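Local coordinates for protein 7,8-dihydro-6-hydroxymethylpterin pyrophosphokinase-dihydropteroate synthase (Plasmodium falciparum, PDB 6JWS) that probably catalyses two successive steps of folate biosynthesis, pyrophosphorylation of 6-hydroxymethyl-7,8-dihydropterin by ATP and condensation of the product with 4-aminobenzoate to 7,8-dihydropteroate, at residues 50-55 and 333-338; 19-24 and 165-170; 325-330 and 354-359; 521-526 and 566-571. The protein carries 1 engineered substitution. All coordinates share one frame; numbering follows the deposited sequence.

How the contacts relate
From the N terminus, 19-24 opens contact 2 and 50-55 opens contact 1 before 165-170 closes contact 2, so these two loops cross. Strand 163-172 lies between strands 16-24 and 46-57 in the antiparallel sheet, which brings contacts 1 and 2 into direct touch. Contact 3 opens at 325-330, contact 1 closes at 333-338 on the same helix 327-336, and 354-359 closes contact 3, a second crossing. Contact 4 follows in series, closing a loop from 521-526 to 566-571 in the TIM barrel. R569 of contact 4 returns to the sheet, bonding through NE to T51 O and through NH2 to N50 OD1, and thus ties the barrel to contact 1.

Contact 1: 50-55 and 333-338; sequences NTSYLY and LNDMIP
The carboxylate of D335 reaches into the break between the two halves of strand 46-57, where Y53 and Y55 meet it from different quarters. Y55 reaches D335 head on. Their ring and carboxylate planes differ by 22°, and Y55 OH donates to the syn lone pair of D335 OD2 at 2.5 Å, a short bond. The ring of Y53 instead stands almost perpendicular to the carboxylate, and Y53 CD2 lies 3.5 Å from D335 OD2. The backbone adds a second grip: Y53 N donates to D335 OD2 at 3.1 Å, reaching it on the anti side and 33° out of the carboxylate plane. OD2 thus accepts two bonds, while Y55 OH is also bonded to R374 NH1, which makes a long, weak ion pair with D335 OD1 and may modestly favour the charged carboxylate. This pairing joins helix 327-336 to a strand of the antiparallel sheet in the three-layered alpha/beta/alpha fold of the pyrophosphokinase (HPPK) part. On the far side of S52, N50 and M336 lie alongside, pointing opposite ways. CG of M336 is turned away from its own carbonyl carbon (chi1 -48°), which sets it 3.6 Å from T51 O, and SD lies 3.6 Å from T51 C. The amide of N50 passes M336 CB; one water accepts from N50 ND2 at 3.1 Å and donates to M336 O at 2.8 Å, and Y110 OH bonds N50 ND2 too.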
loop_
_atom_site.group_PDB
_atom_site.type_symbol
_atom_site.label_atom_id
_atom_site.label_comp_id
_atom_site.label_asym_id
_atom_site.label_seq_id
_atom_site.Cartn_x
_atom_site.Cartn_y
_atom_site.Cartn_z
ATOM N N ASN B 50 20.952 7.343 -30.272
ATOM C CA ASN B 50 19.918 7.641 -29.291
ATOM C C ASN B 50 18.634 6.884 -29.642
ATOM O O ASN B 50 18.396 6.565 -30.799
ATOM C CB ASN B 50 19.742 9.150 -29.054
ATOM C CG ASN B 50 19.238 9.456 -27.657
ATOM O OD1 ASN B 50 18.692 8.583 -26.970
ATOM N ND2 ASN B 50 19.402 10.691 -27.225
ATOM N N THR B 51 17.842 6.529 -28.623
ATOM C CA THR B 51 16.543 5.911 -28.800
ATOM C C THR B 51 15.644 6.405 -27.675
ATOM O O THR B 51 16.136 6.824 -26.631
ATOM C CB THR B 51 16.591 4.374 -28.734
ATOM O OG1 THR B 51 17.383 3.923 -27.627
ATOM C CG2 THR B 51 17.071 3.709 -30.011
ATOM N N SER B 52 14.330 6.362 -27.894
ATOM C CA SER B 52 13.351 6.641 -26.863
ATOM C C SER B 52 12.907 5.297 -26.294
ATOM O O SER B 52 13.339 4.264 -26.795
ATOM C CB SER B 52 12.178 7.365 -27.478
ATOM O OG SER B 52 11.415 6.476 -28.303
ATOM N N TYR B 53 12.034 5.314 -25.272
ATOM C CA TYR B 53 11.270 4.125 -24.953
ATOM C C TYR B 53 10.409 3.728 -26.151
ATOM O O TYR B 53 10.171 4.495 -27.076
ATOM C CB TYR B 53 10.466 4.300 -23.655
ATOM C CG TYR B 53 11.352 4.316 -22.435
ATOM C CD1 TYR B 53 11.863 3.131 -21.909
ATOM C CD2 TYR B 53 11.752 5.519 -21.855
ATOM C CE1 TYR B 53 12.729 3.150 -20.825
ATOM C CE2 TYR B 53 12.624 5.555 -20.779
ATOM C CZ TYR B 53 13.113 4.360 -20.259
ATOM O OH TYR B 53 14.017 4.377 -19.221
ATOM N N LEU B 54 9.906 2.506 -26.090
ATOM C CA LEU B 54 8.818 2.045 -26.922
ATOM C C LEU B 54 7.521 2.498 -26.258
ATOM O O LEU B 54 7.450 2.533 -25.033
ATOM C CB LEU B 54 8.906 0.520 -26.888
ATOM C CG LEU B 54 8.860 -0.147 -28.245
ATOM C CD1 LEU B 54 9.411 -1.569 -28.158
ATOM C CD2 LEU B 54 7.415 -0.154 -28.741
ATOM N N TYR B 55 6.497 2.816 -27.068
ATOM C CA TYR B 55 5.231 3.291 -26.525
ATOM C C TYR B 55 4.049 2.673 -27.256
ATOM O O TYR B 55 4.062 2.547 -28.472
ATOM C CB TYR B 55 5.130 4.811 -26.603
ATOM C CG TYR B 55 6.068 5.539 -25.677
ATOM C CD1 TYR B 55 5.710 5.809 -24.360
ATOM C CD2 TYR B 55 7.327 5.932 -26.108
ATOM C CE1 TYR B 55 6.574 6.485 -23.511
ATOM C CE2 TYR B 55 8.189 6.618 -25.278
ATOM C CZ TYR B 55 7.813 6.887 -23.975
ATOM O OH TYR B 55 8.688 7.545 -23.154
ATOM N N LEU B 333 10.383 12.037 -28.400
ATOM C CA LEU B 333 11.463 13.018 -28.477
ATOM C C LEU B 333 11.832 13.508 -27.078
ATOM O O LEU B 333 12.990 13.860 -26.837
ATOM C CB LEU B 333 11.033 14.212 -29.341
ATOM C CG LEU B 333 10.722 13.930 -30.821
ATOM C CD1 LEU B 333 10.222 15.190 -31.532
ATOM C CD2 LEU B 333 11.936 13.385 -31.553
ATOM N N ASN B 334 10.845 13.553 -26.165
ATOM C CA ASN B 334 11.085 14.081 -24.830
ATOM C C ASN B 334 12.054 13.174 -24.066
ATOM O O ASN B 334 12.695 13.628 -23.128
ATOM C CB ASN B 334 9.778 14.322 -24.063
ATOM C CG ASN B 334 9.975 14.802 -22.636
ATOM O OD1 ASN B 334 10.564 15.858 -22.393
ATOM N ND2 ASN B 334 9.487 14.033 -21.677
ATOM N N ASP B 335 12.122 11.885 -24.439
ATOM C CA ASP B 335 13.016 10.935 -23.789
ATOM C C ASP B 335 14.457 11.185 -24.223
ATOM O O ASP B 335 15.368 11.026 -23.413
ATOM C CB ASP B 335 12.715 9.483 -24.181
ATOM C CG ASP B 335 11.432 8.904 -23.617
ATOM O OD1 ASP B 335 10.942 9.413 -22.590
ATOM O OD2 ASP B 335 10.926 7.958 -24.215
ATOM N N MET B 336 14.636 11.556 -25.506
ATOM C CA MET B 336 15.942 11.623 -26.161
ATOM C C MET B 336 16.527 13.026 -26.049
ATOM O O MET B 336 17.664 13.165 -25.623
ATOM C CB MET B 336 15.901 11.250 -27.652
ATOM C CG MET B 336 15.149 9.965 -27.962
ATOM S SD MET B 336 15.518 9.417 -29.655
ATOM C CE MET B 336 15.009 10.858 -30.595
ATOM N N ILE B 337 15.751 14.054 -26.432
ATOM C CA ILE B 337 16.319 15.373 -26.682
ATOM C C ILE B 337 15.410 16.445 -26.096
ATOM O O ILE B 337 14.972 17.357 -26.797
ATOM C CB ILE B 337 16.570 15.590 -28.191
ATOM C CG1 ILE B 337 15.268 15.535 -29.001
ATOM C CG2 ILE B 337 17.619 14.610 -28.710
ATOM C CD1 ILE B 337 15.459 15.633 -30.511
ATOM N N PRO B 338 15.149 16.396 -24.772
ATOM C CA PRO B 338 14.202 17.317 -24.139
ATOM C C PRO B 338 14.577 18.791 -24.307
ATOM O O PRO B 338 13.694 19.654 -24.366
ATOM C CB PRO B 338 14.254 16.933 -22.646
ATOM C CG PRO B 338 15.566 16.169 -22.480
ATOM C CD PRO B 338 15.798 15.486 -23.810
HETATM O O HOH W 1 19.465 11.590 -24.250
#

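Contact 2: 19-24 and 165-170; sequences VLNLGT and NLTVVV
L20 and V168 face each other in a hydrogen-bonded antiparallel pair, with L20 CB 3.9 Å from V168 CG2. With V168 CG1 opposite its own carbonyl carbon (chi1 -42°), CG2 is left between the backbone N and the carbonyl carbon, facing L20. Further out, L20 CD1 meets V170 CG2 at 4.1 Å, and L22 CD2 lies 4.2 Å from V168 CG1, two diagonal methyl contacts between neighbouring pairs of this face. Beneath them the backbones exchange two reciprocal sets of bonds: L20 N reaches V168 O at 2.9 Å and L22 N reaches L166 O at 2.8 Å, each answered by a return bond. On the other face, beside V19 and V169, the polar edge begins at T167, whose CG2 packs 3.5 Å from N21 OD1. There the two asparagine side chains run nearly perpendicular, while their amide planes are tilted 42° from each other, and N21 ND2 donates weakly to N165 OD1 at 3.4 Å. Strand 208-214, which carries the magnesium ligands D208 and D210, flanks 19-24, whereas strand 46-57 flanks 165-170. Helix 30-44 covers L22, V168 and V170 with L34, L38 and V41, and M336 of helix 327-336 covers V19, T167 and V169.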
loop_
_atom_site.group_PDB
_atom_site.type_symbol
_atom_site.label_atom_id
_atom_site.label_comp_id
_atom_site.label_asym_id
_atom_site.label_seq_id
_atom_site.Cartn_x
_atom_site.Cartn_y
_atom_site.Cartn_z
ATOM N N VAL B 19 16.856 12.475 -37.077
ATOM C CA VAL B 19 15.988 11.919 -36.057
ATOM C C VAL B 19 14.820 11.242 -36.763
ATOM O O VAL B 19 14.185 11.857 -37.611
ATOM C CB VAL B 19 15.532 13.017 -35.077
ATOM C CG1 VAL B 19 14.751 12.469 -33.892
ATOM C CG2 VAL B 19 16.705 13.849 -34.585
ATOM N N LEU B 20 14.584 9.964 -36.440
ATOM C CA LEU B 20 13.563 9.161 -37.092
ATOM C C LEU B 20 12.470 8.735 -36.113
ATOM O O LEU B 20 12.712 8.601 -34.910
ATOM C CB LEU B 20 14.194 7.911 -37.720
ATOM C CG LEU B 20 15.373 8.119 -38.670
ATOM C CD1 LEU B 20 15.775 6.781 -39.273
ATOM C CD2 LEU B 20 15.035 9.117 -39.779
ATOM N N ASN B 21 11.275 8.500 -36.683
ATOM C CA ASN B 21 10.170 7.817 -36.037
ATOM C C ASN B 21 9.944 6.465 -36.720
ATOM O O ASN B 21 9.921 6.381 -37.945
ATOM C CB ASN B 21 8.897 8.667 -36.020
ATOM C CG ASN B 21 7.863 8.091 -35.070
ATOM O OD1 ASN B 21 7.939 8.300 -33.865
ATOM N ND2 ASN B 21 6.914 7.323 -35.575
ATOM N N LEU B 22 9.793 5.405 -35.911
ATOM C CA LEU B 22 9.510 4.054 -36.372
ATOM C C LEU B 22 8.189 3.621 -35.740
ATOM O O LEU B 22 8.086 3.596 -34.521
ATOM C CB LEU B 22 10.622 3.109 -35.892
ATOM C CG LEU B 22 11.967 3.104 -36.626
ATOM C CD1 LEU B 22 12.539 4.497 -36.831
ATOM C CD2 LEU B 22 12.971 2.247 -35.869
ATOM N N GLY B 23 7.194 3.268 -36.567
ATOM C CA GLY B 23 5.861 2.946 -36.074
ATOM C C GLY B 23 5.322 1.665 -36.701
ATOM O O GLY B 23 5.651 1.349 -37.833
ATOM N N THR B 24 4.533 0.907 -35.939
ATOM C CA THR B 24 3.822 -0.240 -36.472
ATOM C C THR B 24 2.489 -0.366 -35.750
ATOM O O THR B 24 2.356 0.125 -34.636
ATOM C CB THR B 24 4.640 -1.532 -36.371
ATOM O OG1 THR B 24 3.761 -2.554 -36.846
ATOM C CG2 THR B 24 5.071 -1.879 -34.963
ATOM N N ASN B 165 5.518 2.752 -31.225
ATOM C CA ASN B 165 6.293 3.883 -31.688
ATOM C C ASN B 165 7.634 3.921 -30.970
ATOM O O ASN B 165 7.710 3.666 -29.777
ATOM C CB ASN B 165 5.579 5.181 -31.303
ATOM C CG ASN B 165 5.453 6.135 -32.463
ATOM O OD1 ASN B 165 4.754 5.837 -33.437
ATOM N ND2 ASN B 165 6.115 7.281 -32.359
ATOM N N LEU B 166 8.651 4.384 -31.685
ATOM C CA LEU B 166 9.974 4.558 -31.126
ATOM C C LEU B 166 10.698 5.584 -31.987
ATOM O O LEU B 166 10.598 5.512 -33.206
ATOM C CB LEU B 166 10.653 3.180 -31.180
ATOM C CG LEU B 166 12.171 3.166 -31.074
ATOM C CD1 LEU B 166 12.567 3.495 -29.655
ATOM C CD2 LEU B 166 12.695 1.796 -31.441
ATOM N N THR B 167 11.415 6.518 -31.358
ATOM C CA THR B 167 12.323 7.394 -32.085
ATOM C C THR B 167 13.772 6.918 -31.944
ATOM O O THR B 167 14.091 6.145 -31.037
ATOM C CB THR B 167 12.113 8.874 -31.728
ATOM O OG1 THR B 167 12.327 9.110 -30.331
ATOM C CG2 THR B 167 10.777 9.426 -32.210
ATOM N N VAL B 168 14.625 7.363 -32.887
ATOM C CA VAL B 168 16.052 7.086 -32.919
ATOM C C VAL B 168 16.773 8.318 -33.458
ATOM O O VAL B 168 16.248 9.010 -34.324
ATOM C CB VAL B 168 16.434 5.826 -33.730
ATOM C CG1 VAL B 168 15.492 4.662 -33.501
ATOM C CG2 VAL B 168 16.593 6.104 -35.215
ATOM N N VAL B 169 17.964 8.597 -32.912
ATOM C CA VAL B 169 18.878 9.546 -33.525
ATOM C C VAL B 169 19.963 8.755 -34.258
ATOM O O VAL B 169 20.532 7.804 -33.707
ATOM C CB VAL B 169 19.479 10.515 -32.491
ATOM C CG1 VAL B 169 20.479 11.464 -33.126
ATOM C CG2 VAL B 169 18.420 11.290 -31.705
ATOM N N VAL B 170 20.218 9.144 -35.516
ATOM C CA VAL B 170 21.188 8.512 -36.398
ATOM C C VAL B 170 22.260 9.533 -36.780
ATOM O O VAL B 170 21.959 10.660 -37.185
ATOM C CB VAL B 170 20.500 7.911 -37.643
ATOM C CG1 VAL B 170 21.469 7.127 -38.507
ATOM C CG2 VAL B 170 19.364 6.988 -37.249
#

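Contact 3: 325-330 and 354-359; sequences HRYSIL and NKYVSR
Y327 and Y356 both extend CG away from the backbone N (chi1 177° and -161°), and Y356 is carried across the gap between helices 327-336 and 349-364, while the Y327 ring swings alongside it toward V357. The ring centroids come to 5.5 Å with the planes 35° apart, an oblique meeting. Its closest approach joins Y327 CB to Y356 CE1, at 3.6 Å, so the root of one side chain rests on the other ring. Y327 CA lies above one face of the Y356 ring, 4.2 Å from its plane and displaced toward the rim. A ring-to-ring approach, Y327 CD1 to Y356 CD1, is 3.7 Å. L330, one turn on, lies crosswise to Y356, with its CD1 methyl 4.1 Å from Y356 CD2. On the Y327 side, V357 CG2 reaches Y327 CE1 at 3.9 Å. Y356 thus packs on the first turn of helix 327-336, against Y327 and L330, while Y327 OH bonds to Y353 OH. E60 OE2 accepts from Y327 N at the helix start, where R326 is the N-cap residue and its carbonyl O takes bonds from both I329 N and L330 N. R326 belongs to an ATP site seen in a structure of this protein, though not occupied at this chain, consistent with this helix start bordering nucleotide-binding surface. The two successive helices, roughly antiparallel, form a helical hairpin packed through aromatic and aliphatic side chains.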
loop_
_atom_site.group_PDB
_atom_site.type_symbol
_atom_site.label_atom_id
_atom_site.label_comp_id
_atom_site.label_asym_id
_atom_site.label_seq_id
_atom_site.Cartn_x
_atom_site.Cartn_y
_atom_site.Cartn_z
ATOM N N HIS B 325 2.368 18.086 -33.486
ATOM C CA HIS B 325 0.929 17.889 -33.501
ATOM C C HIS B 325 0.574 16.557 -32.836
ATOM O O HIS B 325 -0.443 16.457 -32.158
ATOM C CB HIS B 325 0.402 18.083 -34.931
ATOM C CG HIS B 325 -1.072 18.311 -35.011
ATOM N ND1 HIS B 325 -1.986 17.261 -35.116
ATOM C CD2 HIS B 325 -1.798 19.453 -35.010
ATOM C CE1 HIS B 325 -3.210 17.751 -35.172
ATOM N NE2 HIS B 325 -3.121 19.096 -35.107
ATOM N N ARG B 326 1.413 15.535 -33.037
ATOM C CA ARG B 326 1.173 14.223 -32.455
ATOM C C ARG B 326 1.842 14.115 -31.087
ATOM O O ARG B 326 3.064 14.207 -30.969
ATOM C CB ARG B 326 1.740 13.121 -33.352
ATOM C CG ARG B 326 0.889 12.824 -34.569
ATOM C CD ARG B 326 1.008 11.389 -35.020
ATOM N NE ARG B 326 0.194 11.286 -36.220
ATOM C CZ ARG B 326 0.670 11.245 -37.460
ATOM N NH1 ARG B 326 1.974 11.280 -37.682
ATOM N NH2 ARG B 326 -0.171 11.152 -38.476
ATOM N N TYR B 327 1.032 13.862 -30.061
ATOM C CA TYR B 327 1.541 13.580 -28.728
ATOM C C TYR B 327 2.597 12.470 -28.770
ATOM O O TYR B 327 3.658 12.611 -28.164
ATOM C CB TYR B 327 0.415 13.157 -27.782
ATOM C CG TYR B 327 0.913 12.787 -26.406
ATOM C CD1 TYR B 327 1.481 13.741 -25.578
ATOM C CD2 TYR B 327 0.849 11.484 -25.946
ATOM C CE1 TYR B 327 1.941 13.421 -24.312
ATOM C CE2 TYR B 327 1.304 11.149 -24.680
ATOM C CZ TYR B 327 1.853 12.116 -23.860
ATOM O OH TYR B 327 2.307 11.789 -22.614
ATOM N N SER B 328 2.312 11.394 -29.517
ATOM C CA SER B 328 3.166 10.218 -29.532
ATOM C C SER B 328 4.575 10.578 -30.000
ATOM O O SER B 328 5.532 9.960 -29.564
ATOM C CB SER B 328 2.570 9.090 -30.329
ATOM O OG SER B 328 2.481 9.462 -31.695
ATOM N N ILE B 329 4.717 11.607 -30.836
ATOM C CA ILE B 329 6.050 12.007 -31.266
ATOM C C ILE B 329 6.714 12.823 -30.164
ATOM O O ILE B 329 7.857 12.553 -29.808
ATOM C CB ILE B 329 6.030 12.754 -32.615
ATOM C CG1 ILE B 329 5.521 11.863 -33.752
ATOM C CG2 ILE B 329 7.376 13.373 -32.944
ATOM C CD1 ILE B 329 5.125 12.663 -34.992
ATOM N N LEU B 330 6.014 13.826 -29.633
ATOM C CA LEU B 330 6.591 14.636 -28.569
ATOM C C LEU B 330 7.035 13.741 -27.402
ATOM O O LEU B 330 8.101 13.942 -26.830
ATOM C CB LEU B 330 5.569 15.687 -28.114
ATOM C CG LEU B 330 5.423 16.913 -29.015
ATOM C CD1 LEU B 330 4.358 17.868 -28.491
ATOM C CD2 LEU B 330 6.746 17.650 -29.149
ATOM N N ASN B 354 5.309 19.195 -22.134
ATOM C CA ASN B 354 4.613 19.509 -20.887
ATOM C C ASN B 354 3.326 20.284 -21.177
ATOM O O ASN B 354 2.324 20.107 -20.500
ATOM C CB ASN B 354 5.464 20.336 -19.911
ATOM C CG ASN B 354 6.590 19.569 -19.243
ATOM O OD1 ASN B 354 6.540 18.345 -19.139
ATOM N ND2 ASN B 354 7.612 20.274 -18.776
ATOM N N LYS B 355 3.364 21.154 -22.191
ATOM C CA LYS B 355 2.232 22.010 -22.495
ATOM C C LYS B 355 1.110 21.167 -23.080
ATOM O O LYS B 355 -0.059 21.404 -22.782
ATOM C CB LYS B 355 2.649 23.169 -23.409
ATOM C CG LYS B 355 3.077 24.435 -22.670
ATOM C CD LYS B 355 4.226 25.207 -23.308
ATOM C CE LYS B 355 3.792 26.294 -24.276
ATOM N NZ LYS B 355 4.911 26.761 -25.136
ATOM N N TYR B 356 1.479 20.165 -23.881
ATOM C CA TYR B 356 0.498 19.276 -24.470
ATOM C C TYR B 356 -0.238 18.511 -23.366
ATOM O O TYR B 356 -1.455 18.365 -23.415
ATOM C CB TYR B 356 1.201 18.339 -25.454
ATOM C CG TYR B 356 0.287 17.689 -26.455
ATOM C CD1 TYR B 356 -0.608 16.700 -26.076
ATOM C CD2 TYR B 356 0.331 18.060 -27.794
ATOM C CE1 TYR B 356 -1.470 16.126 -26.997
ATOM C CE2 TYR B 356 -0.518 17.487 -28.733
ATOM C CZ TYR B 356 -1.422 16.523 -28.326
ATOM O OH TYR B 356 -2.231 15.939 -29.257
ATOM N N VAL B 357 0.524 18.010 -22.381
ATOM C CA VAL B 357 -0.036 17.226 -21.296
ATOM C C VAL B 357 -1.007 18.102 -20.507
ATOM O O VAL B 357 -2.126 17.681 -20.216
ATOM C CB VAL B 357 1.052 16.635 -20.369
ATOM C CG1 VAL B 357 0.444 16.014 -19.109
ATOM C CG2 VAL B 357 1.936 15.629 -21.094
ATOM N N SER B 358 -0.562 19.306 -20.144
ATOM C CA SER B 358 -1.351 20.108 -19.227
ATOM C C SER B 358 -2.567 20.719 -19.933
ATOM O O SER B 358 -3.631 20.842 -19.334
ATOM C CB SER B 358 -0.513 21.103 -18.478
ATOM O OG SER B 358 -0.042 22.098 -19.347
ATOM N N ARG B 359 -2.446 20.999 -21.231
ATOM C CA ARG B 359 -3.599 21.456 -21.986
ATOM C C ARG B 359 -4.617 20.336 -22.203
ATOM O O ARG B 359 -5.810 20.609 -22.211
ATOM C CB ARG B 359 -3.167 22.168 -23.270
ATOM C CG ARG B 359 -3.028 23.667 -23.076
ATOM C CD ARG B 359 -1.767 24.279 -23.625
ATOM N NE ARG B 359 -1.590 23.987 -25.033
ATOM C CZ ARG B 359 -0.879 24.739 -25.874
ATOM N NH1 ARG B 359 -0.292 25.848 -25.448
ATOM N NH2 ARG B 359 -0.757 24.377 -27.139
#

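Contact 4: 521-526 and 566-571; sequences NKFYSV and GIPRYR
R571 lies along F523 and S525 and can be followed outward atom by atom. CB starts 3.5 Å from S525 OG, and CG stays close to the same oxygen. With the chain extended from CG to NE, CD is carried past F523 CB, and NE comes to 3.4 Å from that carbon while forming a salt bridge with E35. At CZ the guanidinium turns one face to the backbone: F523 O sits 3.5 Å above its plane, offset toward the rim. NH1 donates to S525 OG at 3.0 Å, a bent bond (134° at the hydrogen) whose acceptor is tilted 24° out of the guanidinium plane. NH2 finishes on K379 O. S525 OG has a further bond with V377 O. The backbone of R571 also takes part, R571 O accepting from V526 N at 3.0 Å, close to where the neighbouring parallel strands 525-529 and 572-575 of the TIM barrel pair. Nearby, P568 CG lies over the face of the F523 ring, 3.9 Å from its centroid, in a CH-pi contact, and P568 CD approaches F523 CD1 to 3.6 Å. The F523 ring also stacks with H39. Buried R571 is thus bonded to a carboxylate, a hydroxyl and a carbonyl; E35, which Y570 OH also bonds, probably offsets the charge of R571 and links these barrel strands to helix 30-44 of the pyrophosphokinase part.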
loop_
_atom_site.group_PDB
_atom_site.type_symbol
_atom_site.label_atom_id
_atom_site.label_comp_id
_atom_site.label_asym_id
_atom_site.label_seq_id
_atom_site.Cartn_x
_atom_site.Cartn_y
_atom_site.Cartn_z
ATOM N N ASN B 521 20.800 -9.283 -35.857
ATOM C CA ASN B 521 19.345 -9.350 -35.798
ATOM C C ASN B 521 18.842 -9.291 -34.348
ATOM O O ASN B 521 17.685 -8.938 -34.103
ATOM C CB ASN B 521 18.797 -10.527 -36.616
ATOM C CG ASN B 521 17.323 -10.403 -36.963
ATOM O OD1 ASN B 521 16.807 -9.304 -37.173
ATOM N ND2 ASN B 521 16.631 -11.533 -37.048
ATOM N N LYS B 522 19.722 -9.578 -33.381
ATOM C CA LYS B 522 19.320 -9.696 -31.987
ATOM C C LYS B 522 19.761 -8.467 -31.198
ATOM O O LYS B 522 20.850 -7.941 -31.412
ATOM C CB LYS B 522 19.989 -10.916 -31.345
ATOM C CG LYS B 522 19.154 -12.182 -31.328
ATOM C CD LYS B 522 17.951 -12.076 -30.423
ATOM C CE LYS B 522 18.174 -12.671 -29.050
ATOM N NZ LYS B 522 18.301 -14.148 -29.093
ATOM N N PHE B 523 18.908 -8.056 -30.256
ATOM C CA PHE B 523 19.312 -7.197 -29.155
ATOM C C PHE B 523 19.140 -7.979 -27.858
ATOM O O PHE B 523 18.276 -8.852 -27.772
ATOM C CB PHE B 523 18.507 -5.896 -29.127
ATOM C CG PHE B 523 18.747 -4.945 -30.274
ATOM C CD1 PHE B 523 19.802 -4.048 -30.249
ATOM C CD2 PHE B 523 17.886 -4.913 -31.365
ATOM C CE1 PHE B 523 20.017 -3.168 -31.299
ATOM C CE2 PHE B 523 18.097 -4.031 -32.410
ATOM C CZ PHE B 523 19.160 -3.158 -32.374
ATOM N N TYR B 524 19.984 -7.670 -26.863
ATOM C CA TYR B 524 19.802 -8.231 -25.534
ATOM C C TYR B 524 19.596 -7.126 -24.503
ATOM O O TYR B 524 20.165 -6.039 -24.614
ATOM C CB TYR B 524 20.990 -9.103 -25.117
ATOM C CG TYR B 524 21.240 -10.282 -26.016
ATOM C CD1 TYR B 524 20.606 -11.494 -25.794
ATOM C CD2 TYR B 524 22.122 -10.192 -27.083
ATOM C CE1 TYR B 524 20.843 -12.598 -26.600
ATOM C CE2 TYR B 524 22.375 -11.286 -27.903
ATOM C CZ TYR B 524 21.724 -12.489 -27.664
ATOM O OH TYR B 524 21.959 -13.563 -28.470
ATOM N N SER B 525 18.806 -7.459 -23.474
ATOM C CA SER B 525 18.516 -6.528 -22.400
ATOM C C SER B 525 19.589 -6.622 -21.330
ATOM O O SER B 525 20.334 -7.598 -21.263
ATOM C CB SER B 525 17.169 -6.814 -21.848
ATOM O OG SER B 525 16.210 -6.463 -22.821
ATOM N N VAL B 526 19.616 -5.618 -20.452
ATOM C CA VAL B 526 20.721 -5.492 -19.526
ATOM C C VAL B 526 20.231 -4.817 -18.252
ATOM O O VAL B 526 19.490 -3.830 -18.323
ATOM C CB VAL B 526 21.901 -4.730 -20.158
ATOM C CG1 VAL B 526 21.491 -3.401 -20.803
ATOM C CG2 VAL B 526 23.051 -4.560 -19.166
ATOM N N GLY B 566 24.043 2.795 -28.943
ATOM C CA GLY B 566 22.995 2.146 -29.709
ATOM C C GLY B 566 22.315 0.993 -28.986
ATOM O O GLY B 566 21.672 0.165 -29.623
ATOM N N ILE B 567 22.448 0.921 -27.655
ATOM C CA ILE B 567 21.616 -0.014 -26.908
ATOM C C ILE B 567 20.228 0.615 -26.782
ATOM O O ILE B 567 20.103 1.754 -26.350
ATOM C CB ILE B 567 22.235 -0.365 -25.541
ATOM C CG1 ILE B 567 23.657 -0.927 -25.697
ATOM C CG2 ILE B 567 21.324 -1.317 -24.761
ATOM C CD1 ILE B 567 23.772 -2.058 -26.714
ATOM N N PRO B 568 19.157 -0.049 -27.268
ATOM C CA PRO B 568 17.815 0.538 -27.212
ATOM C C PRO B 568 17.452 0.872 -25.760
ATOM O O PRO B 568 17.643 0.042 -24.874
ATOM C CB PRO B 568 16.910 -0.585 -27.739
ATOM C CG PRO B 568 17.829 -1.497 -28.553
ATOM C CD PRO B 568 19.198 -1.376 -27.916
ATOM N N ARG B 569 16.927 2.093 -25.544
ATOM C CA ARG B 569 16.578 2.632 -24.236
ATOM C C ARG B 569 15.651 1.699 -23.452
ATOM O O ARG B 569 15.814 1.553 -22.239
ATOM C CB ARG B 569 15.941 4.023 -24.364
ATOM C CG ARG B 569 15.753 4.749 -23.035
ATOM C CD ARG B 569 15.151 6.140 -23.201
ATOM N NE ARG B 569 16.068 6.980 -23.950
ATOM C CZ ARG B 569 16.895 7.853 -23.391
ATOM N NH1 ARG B 569 16.864 8.058 -22.080
ATOM N NH2 ARG B 569 17.720 8.534 -24.165
ATOM N N TYR B 570 14.682 1.083 -24.139
ATOM C CA TYR B 570 13.645 0.282 -23.506
ATOM C C TYR B 570 14.191 -1.086 -23.075
ATOM O O TYR B 570 13.455 -1.897 -22.517
ATOM C CB TYR B 570 12.447 0.147 -24.454
ATOM C CG TYR B 570 12.802 -0.381 -25.820
ATOM C CD1 TYR B 570 12.905 -1.739 -26.039
ATOM C CD2 TYR B 570 13.091 0.473 -26.871
ATOM C CE1 TYR B 570 13.279 -2.256 -27.265
ATOM C CE2 TYR B 570 13.456 -0.025 -28.110
ATOM C CZ TYR B 570 13.538 -1.393 -28.307
ATOM O OH TYR B 570 13.913 -1.913 -29.512
ATOM N N ARG B 571 15.492 -1.342 -23.292
ATOM C CA ARG B 571 16.068 -2.634 -22.927
ATOM C C ARG B 571 17.016 -2.511 -21.729
ATOM O O ARG B 571 17.710 -3.468 -21.399
ATOM C CB ARG B 571 16.803 -3.280 -24.110
ATOM C CG ARG B 571 15.887 -4.004 -25.089
ATOM C CD ARG B 571 16.666 -4.748 -26.165
ATOM N NE ARG B 571 15.815 -5.557 -27.022
ATOM C CZ ARG B 571 15.413 -6.797 -26.756
ATOM N NH1 ARG B 571 15.776 -7.379 -25.615
ATOM N NH2 ARG B 571 14.647 -7.442 -27.622
#